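Local coordinates for beta-lactamase-related domain-containing protein (PDB 5TGF) that is an uncharacterised, putative beta-lactamase, probably a serine hydrolase of the beta-lactamase and penicillin-binding protein superfamily, and can bind calcium, at residues V56-W62 against I284-W289; R144-G148 against I264-W270; C204-N208 against G304-A308; A292-I296 against L329-V333; G149-Q153 against P197-G201. All blocks are in the same frame, centred on the assembly; numbering follows the deposited sequence.

Contact 1: residues V56-W62 against I284-W289; sequences VASAGKW and ISSPGW
The indole of Trp62 leans obliquely on the end of strand 281-285: CZ2 meets Ile284 CG2 at 3.7 Å, CZ3 lies near Ser285 CA, and CE3 near Ser286 CB. Close by, Ser58 and Lys61 fit the SxxK motif of the serine beta-lactamase and penicillin-binding protein family; Ser58 would then be the nucleophile, though this is inferred. Phe213 meets the Trp62 indole edge-to-face. The Trp289 ring also takes its neighbour obliquely, with CD1 3.6 Å from Ala57 CB, while water 1 lies in its plane at the edge. Both Ser58 OG and Lys61 NZ hydrogen-bond to Tyr147 OH, and Lys61 NZ also reaches Gly200 O. Water 1 bridges the segments: it is 2.7 Å from Ser58 OG and accepts from Trp289 N at 2.9 Å. Ala59 CA makes a CA-H...O contact of 3.0 Å with Ser286 O. Ser286 holds OG anti to its own N (chi1 -162°), which turns the hydroxyl toward Ser58 O. There OG donates at 2.9 Å from Ser286 OG to Ser58 O, and Lys61 N reaches that oxygen from the other face of the carbonyl plane.

Contact 2: residues R144-G148 against I264-W270; sequences RFEYG and IYGLGEW
Phe145 and Tyr147 reach from one loop to Ile264, Tyr265 and Trp270 of another, and the four aromatic rings form a cluster. Phe145 has CG anti to its backbone N (chi1 -177°), which directs the ring toward the 264-270 loop. One face of that ring carries Ile264 CD1, a CH-pi contact 4.0 Å from the centroid. At its edge, CZ meets Trp270 CH2 at 3.7 Å, and the two planes are inclined at 58°. CE1 of Phe145 touches Tyr265 CB at 3.7 Å. Tyr147 lies almost parallel to Trp270, with 13° between the planes, but the rings are slid apart and barely overlap. Their closest carbons are Tyr147 CD2 and Trp270 CZ2, at 3.6 Å. Tyr265 CE1 sits over one face of the Trp270 indole. Water 2 joins the polar ends: it accepts from Trp270 NE1 at 2.9 Å and lies 2.8 Å from Tyr147 OH. That hydroxyl also hydrogen-bonds to Ser58 OG and Lys61 NZ, consistent with the tyrosine of a (S/Y)xN-like element beside an SxxK pair. The 144-148 loop runs between helices 125-133 and 150-163. Tyr265 rests on Lys61 of helix 60-74, and Trp270 opens strand 270-274, one of the sheet's two outermost strands.

Contact 3: residues C204-N208 against G304-A308; sequences CTTLN and GFFIA
Leu207 and Ile307 bring the two backbones to within 6.2 Å, CA to CA, and no hydrogen bond crosses between the segments. The chain 204-208 leaves a short strand and turns into helix 207-218. Thr206 is the N-cap, and its OG1 is hydrogen-bonded to Asp209 N. Ile307 reaches this turn end-on. Its CG1 is anti to the backbone N (chi1 -165°), and the extended chain puts CD1 at 3.7 Å from Thr206 C and 3.8 Å from Thr205 O. Its other branch, CG2, touches Leu207 CB at 4.0 Å. Leu207 and Phe305 lie alongside each other, pointing opposite ways. Leu207 CD1 meets Phe305 CD2 at 3.9 Å and comes still nearer to Phe305 O, at 3.5 Å. The edge of the Phe305 ring faces Thr206 O, which lies near the ring plane and 4.0 Å from Phe305 CE2. This is a helix packed on one face of the six-stranded antiparallel sheet, in the manner of the beta-lactamase fold. Strand 302-307 lies inside that sheet, beside 28-35 and 293-297. Tyr210 of the same helix stacks on Phe305, and Leu207 also rests on Ala30 and Cys32. Phe306 points to the other face, where it meets Trp20 edge-to-face.

Contact 4: residues A292-I296 against L329-V333; sequences AYPWI and LSETV
Helix 328-337, the last of the chain, packs on one face of the large antiparallel sheet, and here its residues Leu329, Ser330 and Val333 meet Tyr293 and Trp295 of strand 293-297. The axes of strand 293-296 and helix 329-333 come within 10.0 Å and cross at -44°. Ser330 is at the middle of the contact. Its CB sits over the five-membered ring of Trp295, 3.5 Å from the centroid and 15° off the normal, a CH-pi contact. Its OG lies 2.7 Å from Tyr293 OH, near the plane of the tyrosine ring. Ser330 OG is also hydrogen-bonded to Pro327 O. Tyr293 OH has a further partner in Glu272 OE1, so the hydroxyl is held from the sheet side as well. Water 3 adds a bridge: it accepts from Trp295 NE1 at 2.9 Å and donates to Ser330 O at 3.2 Å. Apolar carbons close the rest. Leu329 CD1 touches Tyr293 CD2 at 3.9 Å. Val333 CG2 meets Trp295 CZ2 at 3.8 Å, at the edge of the indole. Trp295 places CG between its backbone N and carbonyl carbon (chi1 83°), and this turns a face of the indole to Ser330 CB. Strand 293-297 runs between strands 281-285 and 302-307, and Leu329 also reaches Phe306 of the latter. Pro294 and Ile296 face away from this helix and pack on helix 207-218, so the sheet here has a helix on each face.

Contact 5: residues G149-Q153 against P197-G201; sequences GLAMQ and PMLGG
Leu199 CD2 comes to 3.2 Å from Met152 O, and the packing is tight on this side of the contact, where helix 150-163 begins. Next to it, the CE methyl of Met152, a selenomethionine, lies 4.0 Å from Leu199 CB. The Met152 chain bends at chi3, which brings the methyl there. Met152 and Leu199 also touch Ala64 of helix 60-74. Pro197 packs on Gly149 and Gln153: its CG rests 3.6 Å from Gly149 O, and its CB lies 3.5 Å from Gln153 CD. The peptide bond before Pro197 is cis. The CA atoms of Gly149 and Gly200 are 4.9 Å apart. The looser part is polar; it is buried too, but holds two waters. Gln153 bends at chi2 (-72°), and its amide turns to the first turn of helix 198-201. OE1 of Gln153 accepts from Leu199 N in a straight but weak hydrogen bond of 3.3 Å. Water 4 donates to the same OE1 at 2.6 Å and to Gly149 O, and accepts from Gly200 N. Water 5 accepts from Met198 N at 2.9 Å and, weakly, from Gln153 NE2. NE2 has a further weak bond to Asp120 OD2. Three backbone N-H groups of the helix start are thus met by one amide oxygen and two waters. The donors at OE1 support its assignment as the oxygen, and the N-H groups at the helix start would probably polarise the amide slightly toward OE1.

From the N terminus, segment 56-62, with the probable SxxK motif, comes first, and contact 1 closes the longest loop when it meets the end of strand 281-285. Contact 2 is nested inside that loop. Contact 5 is nested inside contact 2 and ties two helix starts together. Contact 3 opens just after contact 5 closes and crosses contacts 1 and 2, bringing helix 207-218 to strand 302-307. Contact 4 follows contact 1 in series, crosses contact 3 and ties the last helix to the sheet. Contacts 1, 3 and 4 reach inner strands of that sheet, and contact 2 its outermost strand 270-274. Contacts 2 and 5 meet contact 1 through Tyr147 and Gly200.

Contact 1: residues V56-W62 against I284-W289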
# COMPACT_ATOMS: atom_id res chain seq x y z
N VAL A 56 10.14 2.51 0.42
CA VAL A 56 9.29 1.53 1.16
C VAL A 56 8.49 0.60 0.26
O VAL A 56 7.67 -0.24 0.74
CB VAL A 56 8.33 2.23 2.13
CG1 VAL A 56 9.12 2.98 3.19
CG2 VAL A 56 7.37 3.15 1.40
N ALA A 57 8.73 0.69 -1.04
CA ALA A 57 8.13 -0.24 -2.00
C ALA A 57 6.61 -0.30 -1.88
O ALA A 57 5.98 0.75 -1.88
CB ALA A 57 8.79 -1.60 -1.85
N SER A 58 6.02 -1.48 -1.68
CA SER A 58 4.57 -1.60 -1.72
C SER A 58 3.85 -0.93 -0.58
O SER A 58 2.63 -0.83 -0.64
CB SER A 58 4.13 -3.05 -1.79
OG SER A 58 4.59 -3.60 -3.00
N ALA A 59 4.56 -0.44 0.44
CA ALA A 59 3.88 0.41 1.42
C ALA A 59 3.22 1.62 0.77
O ALA A 59 2.22 2.13 1.28
CB ALA A 59 4.80 0.79 2.57
N GLY A 60 3.74 2.04 -0.38
CA GLY A 60 3.13 3.12 -1.14
C GLY A 60 1.82 2.82 -1.86
O GLY A 60 1.14 3.77 -2.26
N LYS A 61 1.43 1.55 -2.01
CA LYS A 61 0.17 1.23 -2.69
C LYS A 61 -1.02 1.87 -1.96
O LYS A 61 -1.93 2.37 -2.59
CB LYS A 61 -0.04 -0.28 -2.86
CG LYS A 61 0.80 -0.90 -3.96
CD LYS A 61 0.48 -2.39 -4.16
CE LYS A 61 1.22 -3.01 -5.34
NZ LYS A 61 2.68 -3.18 -5.15
N TRP A 62 -0.96 1.84 -0.63
CA TRP A 62 -2.01 2.42 0.21
C TRP A 62 -2.13 3.91 -0.05
O TRP A 62 -3.21 4.44 -0.22
CB TRP A 62 -1.71 2.15 1.68
CG TRP A 62 -2.91 2.21 2.62
CD1 TRP A 62 -4.18 2.73 2.37
CD2 TRP A 62 -2.93 1.71 3.95
NE1 TRP A 62 -4.99 2.54 3.47
CE2 TRP A 62 -4.24 1.94 4.46
CE3 TRP A 62 -1.98 1.09 4.75
CZ2 TRP A 62 -4.61 1.56 5.75
CZ3 TRP A 62 -2.36 0.67 6.01
CH2 TRP A 62 -3.68 0.90 6.49
N ILE A 284 -6.00 -3.87 8.53
CA ILE A 284 -5.63 -3.53 7.17
C ILE A 284 -4.13 -3.10 7.15
O ILE A 284 -3.61 -2.48 8.10
CB ILE A 284 -6.52 -2.36 6.69
CG1 ILE A 284 -7.99 -2.81 6.56
CG2 ILE A 284 -6.06 -1.80 5.34
CD1 ILE A 284 -8.95 -1.68 6.72
N SER A 285 -3.44 -3.44 6.07
CA SER A 285 -2.03 -3.16 5.94
C SER A 285 -1.61 -2.99 4.49
O SER A 285 -2.38 -3.27 3.56
CB SER A 285 -1.23 -4.31 6.53
OG SER A 285 -1.26 -5.38 5.60
N SER A 286 -0.37 -2.51 4.31
CA SER A 286 0.27 -2.45 2.98
C SER A 286 1.80 -2.75 3.10
O SER A 286 2.63 -1.85 2.96
CB SER A 286 0.01 -1.11 2.33
OG SER A 286 0.25 -1.15 0.91
N PRO A 287 2.18 -4.02 3.38
CA PRO A 287 3.59 -4.31 3.59
C PRO A 287 4.39 -4.18 2.31
O PRO A 287 3.88 -4.46 1.24
CB PRO A 287 3.60 -5.77 4.05
CG PRO A 287 2.18 -6.11 4.33
CD PRO A 287 1.36 -5.23 3.43
N GLY A 288 5.65 -3.79 2.43
CA GLY A 288 6.59 -3.83 1.30
C GLY A 288 7.57 -4.97 1.47
O GLY A 288 7.80 -5.42 2.58
N TRP A 289 8.17 -5.41 0.37
CA TRP A 289 9.02 -6.59 0.38
C TRP A 289 10.23 -6.43 1.33
O TRP A 289 10.76 -7.43 1.81
CB TRP A 289 9.51 -6.95 -1.03
CG TRP A 289 10.46 -5.92 -1.65
CD1 TRP A 289 10.08 -4.86 -2.42
CD2 TRP A 289 11.89 -5.88 -1.60
NE1 TRP A 289 11.15 -4.13 -2.79
CE2 TRP A 289 12.29 -4.74 -2.34
CE3 TRP A 289 12.87 -6.65 -0.97
CZ2 TRP A 289 13.62 -4.35 -2.47
CZ3 TRP A 289 14.22 -6.28 -1.13
CH2 TRP A 289 14.57 -5.14 -1.87
O HOH W 1 6.89 -4.72 -2.10

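Contact 2: residues R144-G148 against I264-W270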
# COMPACT_ATOMS: atom_id res chain seq x y z
N ARG A 144 -9.64 -13.72 -11.39
CA ARG A 144 -8.52 -14.17 -10.56
C ARG A 144 -7.85 -12.99 -9.84
O ARG A 144 -7.99 -11.84 -10.27
CB ARG A 144 -7.46 -14.89 -11.41
CG ARG A 144 -7.87 -16.23 -12.01
CD ARG A 144 -6.79 -16.88 -12.86
NE ARG A 144 -5.46 -16.87 -12.24
CZ ARG A 144 -4.30 -16.85 -12.91
NH1 ARG A 144 -4.27 -16.94 -14.24
NH2 ARG A 144 -3.15 -16.76 -12.26
N PHE A 145 -7.25 -13.30 -8.68
CA PHE A 145 -6.31 -12.41 -7.96
C PHE A 145 -4.86 -12.71 -8.35
O PHE A 145 -4.40 -13.87 -8.31
CB PHE A 145 -6.47 -12.56 -6.46
CG PHE A 145 -5.59 -11.62 -5.64
CD1 PHE A 145 -6.04 -10.36 -5.27
CD2 PHE A 145 -4.34 -12.04 -5.20
CE1 PHE A 145 -5.25 -9.52 -4.50
CE2 PHE A 145 -3.52 -11.19 -4.42
CZ PHE A 145 -4.01 -9.93 -4.06
N GLU A 146 -4.17 -11.70 -8.84
CA GLU A 146 -2.74 -11.81 -9.07
C GLU A 146 -2.06 -10.47 -8.85
O GLU A 146 -2.25 -9.52 -9.59
CB GLU A 146 -2.43 -12.34 -10.47
CG GLU A 146 -0.91 -12.56 -10.66
CD GLU A 146 -0.53 -13.11 -12.04
OE1 GLU A 146 -1.08 -12.65 -13.04
OE2 GLU A 146 0.39 -13.96 -12.10
N TYR A 147 -1.21 -10.45 -7.84
CA TYR A 147 -0.50 -9.22 -7.41
C TYR A 147 0.49 -8.75 -8.45
O TYR A 147 1.18 -9.53 -9.12
CB TYR A 147 0.21 -9.49 -6.11
CG TYR A 147 0.76 -8.31 -5.36
CD1 TYR A 147 2.09 -7.89 -5.56
CD2 TYR A 147 0.03 -7.71 -4.34
CE1 TYR A 147 2.62 -6.83 -4.84
CE2 TYR A 147 0.55 -6.65 -3.60
CZ TYR A 147 1.87 -6.26 -3.82
OH TYR A 147 2.43 -5.24 -3.08
N GLY A 148 0.53 -7.43 -8.63
CA GLY A 148 1.49 -6.84 -9.55
C GLY A 148 1.52 -5.35 -9.47
O GLY A 148 0.95 -4.78 -8.54
N ILE A 264 -9.29 -10.77 0.44
CA ILE A 264 -7.96 -10.42 1.00
C ILE A 264 -7.45 -9.02 0.64
O ILE A 264 -6.41 -8.59 1.16
CB ILE A 264 -6.89 -11.46 0.61
CG1 ILE A 264 -6.75 -11.53 -0.93
CG2 ILE A 264 -7.26 -12.80 1.27
CD1 ILE A 264 -5.74 -12.53 -1.42
N TYR A 265 -8.16 -8.30 -0.22
CA TYR A 265 -7.63 -7.01 -0.69
C TYR A 265 -8.74 -6.02 -0.94
O TYR A 265 -9.81 -6.39 -1.42
CB TYR A 265 -6.78 -7.22 -1.97
CG TYR A 265 -5.61 -6.29 -2.14
CD1 TYR A 265 -4.39 -6.54 -1.54
CD2 TYR A 265 -5.73 -5.12 -2.92
CE1 TYR A 265 -3.31 -5.69 -1.72
CE2 TYR A 265 -4.65 -4.26 -3.09
CZ TYR A 265 -3.45 -4.55 -2.49
OH TYR A 265 -2.35 -3.71 -2.70
N GLY A 266 -8.44 -4.75 -0.66
CA GLY A 266 -9.29 -3.63 -0.97
C GLY A 266 -8.74 -2.86 -2.15
O GLY A 266 -8.50 -3.46 -3.21
N LEU A 267 -8.62 -1.54 -2.00
CA LEU A 267 -7.94 -0.69 -2.99
C LEU A 267 -6.55 -0.34 -2.50
O LEU A 267 -6.38 0.38 -1.50
CB LEU A 267 -8.73 0.59 -3.26
CG LEU A 267 -10.20 0.37 -3.66
CD1 LEU A 267 -10.91 1.71 -3.78
CD2 LEU A 267 -10.32 -0.37 -4.98
N GLY A 268 -5.55 -0.97 -3.09
CA GLY A 268 -4.15 -0.76 -2.67
C GLY A 268 -3.79 -1.13 -1.23
O GLY A 268 -2.87 -0.56 -0.69
N GLU A 269 -4.52 -2.06 -0.62
CA GLU A 269 -4.31 -2.43 0.76
C GLU A 269 -4.86 -3.84 1.01
O GLU A 269 -5.90 -4.25 0.42
CB GLU A 269 -4.99 -1.43 1.69
CG GLU A 269 -6.51 -1.30 1.51
CD GLU A 269 -7.02 0.12 1.82
OE1 GLU A 269 -7.60 0.34 2.92
OE2 GLU A 269 -6.77 1.05 0.99
N TRP A 270 -4.17 -4.57 1.88
CA TRP A 270 -4.59 -5.91 2.28
C TRP A 270 -5.59 -5.84 3.42
O TRP A 270 -5.42 -5.07 4.40
CB TRP A 270 -3.39 -6.78 2.75
CG TRP A 270 -2.32 -7.03 1.71
CD1 TRP A 270 -1.20 -6.27 1.47
CD2 TRP A 270 -2.25 -8.13 0.81
NE1 TRP A 270 -0.50 -6.79 0.42
CE2 TRP A 270 -1.11 -7.94 0.01
CE3 TRP A 270 -3.10 -9.22 0.53
CZ2 TRP A 270 -0.78 -8.81 -1.03
CZ3 TRP A 270 -2.74 -10.11 -0.49
CH2 TRP A 270 -1.61 -9.90 -1.25
O HOH W 2 1.64 -5.05 -0.45

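Contact 3: residues C204-N208 against G304-A308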
# COMPACT_ATOMS: atom_id res chain seq x y z
N CYS A 204 9.06 6.91 -1.65
CA CYS A 204 10.09 7.23 -0.67
C CYS A 204 9.42 8.07 0.43
O CYS A 204 8.72 9.02 0.11
CB CYS A 204 11.19 8.03 -1.35
SG CYS A 204 12.67 8.25 -0.34
N THR A 205 9.59 7.68 1.70
CA THR A 205 8.92 8.35 2.81
C THR A 205 9.71 8.23 4.12
O THR A 205 10.84 7.80 4.14
CB THR A 205 7.47 7.85 2.95
OG1 THR A 205 6.69 8.75 3.76
CG2 THR A 205 7.40 6.46 3.51
N THR A 206 9.13 8.73 5.19
CA THR A 206 9.75 8.68 6.52
C THR A 206 8.73 8.13 7.50
O THR A 206 7.53 8.13 7.21
CB THR A 206 10.18 10.08 6.97
OG1 THR A 206 9.03 10.92 7.07
CG2 THR A 206 11.14 10.73 5.97
N LEU A 207 9.19 7.77 8.69
CA LEU A 207 8.28 7.39 9.75
C LEU A 207 7.29 8.52 10.06
O LEU A 207 6.07 8.25 10.11
CB LEU A 207 9.04 7.04 11.02
CG LEU A 207 8.15 6.70 12.24
CD1 LEU A 207 7.40 5.39 11.98
CD2 LEU A 207 8.93 6.64 13.54
N ASN A 208 7.79 9.76 10.20
CA ASN A 208 6.94 10.88 10.60
C ASN A 208 5.90 11.19 9.53
O ASN A 208 4.74 11.39 9.84
CB ASN A 208 7.77 12.13 10.94
CG ASN A 208 8.57 11.97 12.22
OD1 ASN A 208 8.25 11.13 13.07
ND2 ASN A 208 9.66 12.74 12.34
N GLY A 304 -0.04 1.90 13.40
CA GLY A 304 1.39 1.90 13.53
C GLY A 304 2.15 1.77 12.21
O GLY A 304 1.62 1.33 11.16
N PHE A 305 3.45 1.99 12.30
CA PHE A 305 4.29 1.87 11.12
C PHE A 305 5.68 1.50 11.58
O PHE A 305 6.25 2.17 12.46
CB PHE A 305 4.30 3.18 10.35
CG PHE A 305 5.11 3.14 9.07
CD1 PHE A 305 5.00 2.05 8.20
CD2 PHE A 305 5.82 4.24 8.65
CE1 PHE A 305 5.66 2.02 6.99
CE2 PHE A 305 6.50 4.23 7.44
CZ PHE A 305 6.44 3.11 6.62
N PHE A 306 6.21 0.41 11.03
CA PHE A 306 7.64 0.10 11.13
C PHE A 306 8.29 0.39 9.77
O PHE A 306 7.86 -0.16 8.71
CB PHE A 306 7.84 -1.37 11.52
CG PHE A 306 9.26 -1.85 11.43
CD1 PHE A 306 10.20 -1.50 12.40
CD2 PHE A 306 9.65 -2.72 10.42
CE1 PHE A 306 11.50 -2.01 12.34
CE2 PHE A 306 10.93 -3.20 10.35
CZ PHE A 306 11.87 -2.82 11.30
N ILE A 307 9.34 1.21 9.79
CA ILE A 307 10.06 1.58 8.57
C ILE A 307 11.52 1.11 8.65
O ILE A 307 12.20 1.23 9.68
CB ILE A 307 9.96 3.08 8.26
CG1 ILE A 307 10.38 3.38 6.83
CG2 ILE A 307 10.74 3.91 9.27
CD1 ILE A 307 10.18 4.86 6.45
N ALA A 308 11.97 0.49 7.56
CA ALA A 308 13.26 -0.10 7.44
C ALA A 308 13.41 -0.65 6.02
O ALA A 308 12.42 -0.73 5.28
CB ALA A 308 13.44 -1.22 8.46

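Contact 4: residues A292-I296 against L329-V333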
# COMPACT_ATOMS: atom_id res chain seq x y z
N ALA A 292 9.04 -2.58 5.32
CA ALA A 292 8.11 -1.55 5.73
C ALA A 292 6.73 -2.19 5.99
O ALA A 292 6.21 -2.96 5.14
CB ALA A 292 7.99 -0.47 4.66
N TYR A 293 6.15 -1.90 7.14
CA TYR A 293 4.86 -2.49 7.54
C TYR A 293 4.00 -1.43 8.24
O TYR A 293 4.18 -1.17 9.45
CB TYR A 293 5.09 -3.64 8.49
CG TYR A 293 3.80 -4.35 8.87
CD1 TYR A 293 3.12 -5.16 7.96
CD2 TYR A 293 3.31 -4.28 10.15
CE1 TYR A 293 1.95 -5.82 8.31
CE2 TYR A 293 2.15 -4.92 10.52
CZ TYR A 293 1.48 -5.70 9.60
OH TYR A 293 0.29 -6.32 9.99
N PRO A 294 3.06 -0.85 7.50
CA PRO A 294 2.04 -0.03 8.07
C PRO A 294 0.75 -0.81 8.33
O PRO A 294 0.33 -1.63 7.50
CB PRO A 294 1.83 1.02 6.99
CG PRO A 294 2.05 0.26 5.69
CD PRO A 294 2.96 -0.89 6.02
N TRP A 295 0.08 -0.54 9.44
CA TRP A 295 -1.20 -1.18 9.69
C TRP A 295 -2.14 -0.37 10.53
O TRP A 295 -1.73 0.52 11.31
CB TRP A 295 -0.99 -2.55 10.31
CG TRP A 295 -0.79 -2.55 11.80
CD1 TRP A 295 -1.70 -2.94 12.74
CD2 TRP A 295 0.42 -2.25 12.51
NE1 TRP A 295 -1.16 -2.81 14.00
CE2 TRP A 295 0.15 -2.45 13.89
CE3 TRP A 295 1.71 -1.84 12.13
CZ2 TRP A 295 1.11 -2.21 14.91
CZ3 TRP A 295 2.66 -1.59 13.13
CH2 TRP A 295 2.36 -1.81 14.50
N ILE A 296 -3.41 -0.75 10.43
CA ILE A 296 -4.44 -0.28 11.34
C ILE A 296 -5.16 -1.52 11.88
O ILE A 296 -5.50 -2.44 11.11
CB ILE A 296 -5.43 0.62 10.62
CG1 ILE A 296 -4.78 1.95 10.23
CG2 ILE A 296 -6.68 0.85 11.44
CD1 ILE A 296 -5.69 2.81 9.38
N LEU A 329 4.58 -7.90 13.97
CA LEU A 329 4.56 -6.60 14.62
C LEU A 329 3.16 -6.24 15.13
O LEU A 329 2.97 -5.84 16.29
CB LEU A 329 5.03 -5.52 13.64
CG LEU A 329 6.50 -5.60 13.27
CD1 LEU A 329 6.74 -4.83 11.97
CD2 LEU A 329 7.37 -5.07 14.41
N SER A 330 2.16 -6.38 14.28
CA SER A 330 0.78 -6.13 14.69
C SER A 330 0.30 -7.19 15.70
O SER A 330 -0.44 -6.86 16.62
CB SER A 330 -0.15 -6.07 13.48
OG SER A 330 0.15 -7.14 12.59
N GLU A 331 0.75 -8.43 15.55
CA GLU A 331 0.36 -9.50 16.49
C GLU A 331 0.89 -9.17 17.88
O GLU A 331 0.16 -9.30 18.88
CB GLU A 331 0.99 -10.84 16.05
CG GLU A 331 0.67 -12.03 16.95
CD GLU A 331 1.38 -13.32 16.53
OE1 GLU A 331 0.78 -14.39 16.56
OE2 GLU A 331 2.56 -13.26 16.16
N THR A 332 2.14 -8.73 17.94
CA THR A 332 2.80 -8.42 19.22
C THR A 332 2.19 -7.18 19.86
O THR A 332 1.94 -7.13 21.08
CB THR A 332 4.32 -8.29 19.04
OG1 THR A 332 4.86 -9.45 18.40
CG2 THR A 332 5.04 -8.09 20.39
N VAL A 333 1.85 -6.18 19.06
CA VAL A 333 1.11 -5.02 19.57
C VAL A 333 -0.27 -5.40 20.11
O VAL A 333 -0.69 -4.96 21.19
CB VAL A 333 1.03 -3.87 18.55
CG1 VAL A 333 0.07 -2.78 18.97
CG2 VAL A 333 2.42 -3.29 18.29
O HOH W 3 -2.22 -4.16 16.38

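Contact 5: residues G149-Q153 against P197-G201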
# COMPACT_ATOMS: atom_id res chain seq x y z
N GLY A 149 2.23 -4.74 -10.41
CA GLY A 149 2.49 -3.30 -10.43
C GLY A 149 2.02 -2.55 -11.67
O GLY A 149 1.73 -1.37 -11.60
N LEU A 150 1.89 -3.21 -12.81
CA LEU A 150 1.50 -2.49 -14.03
C LEU A 150 0.09 -1.92 -14.00
O LEU A 150 -0.12 -0.84 -14.53
CB LEU A 150 1.69 -3.37 -15.28
CG LEU A 150 3.11 -3.90 -15.54
CD1 LEU A 150 3.15 -4.67 -16.85
CD2 LEU A 150 4.09 -2.74 -15.59
N ALA A 151 -0.88 -2.66 -13.47
CA ALA A 151 -2.25 -2.20 -13.48
C ALA A 151 -2.42 -0.89 -12.75
O ALA A 151 -3.19 -0.03 -13.19
CB ALA A 151 -3.19 -3.24 -12.90
N MSE A 152 -1.67 -0.68 -11.68
CA MSE A 152 -1.79 0.57 -10.92
C MSE A 152 -1.24 1.73 -11.69
O MSE A 152 -1.61 2.87 -11.43
CB MSE A 152 -1.21 0.44 -9.51
CG MSE A 152 -2.18 -0.44 -8.71
SE MSE A 152 -1.53 -0.65 -6.87
CE MSE A 152 -1.17 1.22 -6.41
N GLN A 153 -0.32 1.47 -12.63
CA GLN A 153 0.14 2.54 -13.54
C GLN A 153 -1.00 3.09 -14.35
O GLN A 153 -1.13 4.30 -14.51
CB GLN A 153 1.25 2.08 -14.48
CG GLN A 153 2.47 1.51 -13.82
CD GLN A 153 3.29 2.56 -13.13
OE1 GLN A 153 3.04 2.92 -11.98
NE2 GLN A 153 4.30 3.06 -13.83
N PRO A 197 7.19 -0.27 -10.11
CA PRO A 197 6.95 0.97 -10.85
C PRO A 197 6.45 2.08 -9.92
O PRO A 197 6.31 1.85 -8.73
CB PRO A 197 5.87 0.60 -11.87
CG PRO A 197 5.26 -0.64 -11.38
CD PRO A 197 6.14 -1.28 -10.34
N MSE A 198 6.20 3.26 -10.47
CA MSE A 198 5.90 4.46 -9.63
C MSE A 198 4.93 4.18 -8.51
O MSE A 198 5.23 4.41 -7.33
CB MSE A 198 5.39 5.60 -10.54
CG MSE A 198 5.31 6.92 -9.77
SE MSE A 198 4.43 8.34 -10.84
CE MSE A 198 5.87 8.53 -12.17
N LEU A 199 3.69 3.81 -8.84
CA LEU A 199 2.65 3.74 -7.82
C LEU A 199 2.91 2.50 -6.97
O LEU A 199 2.79 2.53 -5.72
CB LEU A 199 1.24 3.66 -8.41
CG LEU A 199 0.56 5.03 -8.70
CD1 LEU A 199 1.27 5.73 -9.84
CD2 LEU A 199 -0.92 4.88 -8.99
N GLY A 200 3.14 1.39 -7.64
CA GLY A 200 3.18 0.11 -6.92
C GLY A 200 4.35 0.01 -5.94
O GLY A 200 4.24 -0.59 -4.87
N GLY A 201 5.47 0.62 -6.30
CA GLY A 201 6.69 0.47 -5.55
C GLY A 201 7.60 1.67 -5.44
O GLY A 201 8.66 1.53 -4.87
O HOH W 4 2.29 1.03 -10.33
O HOH W 5 7.07 3.76 -13.15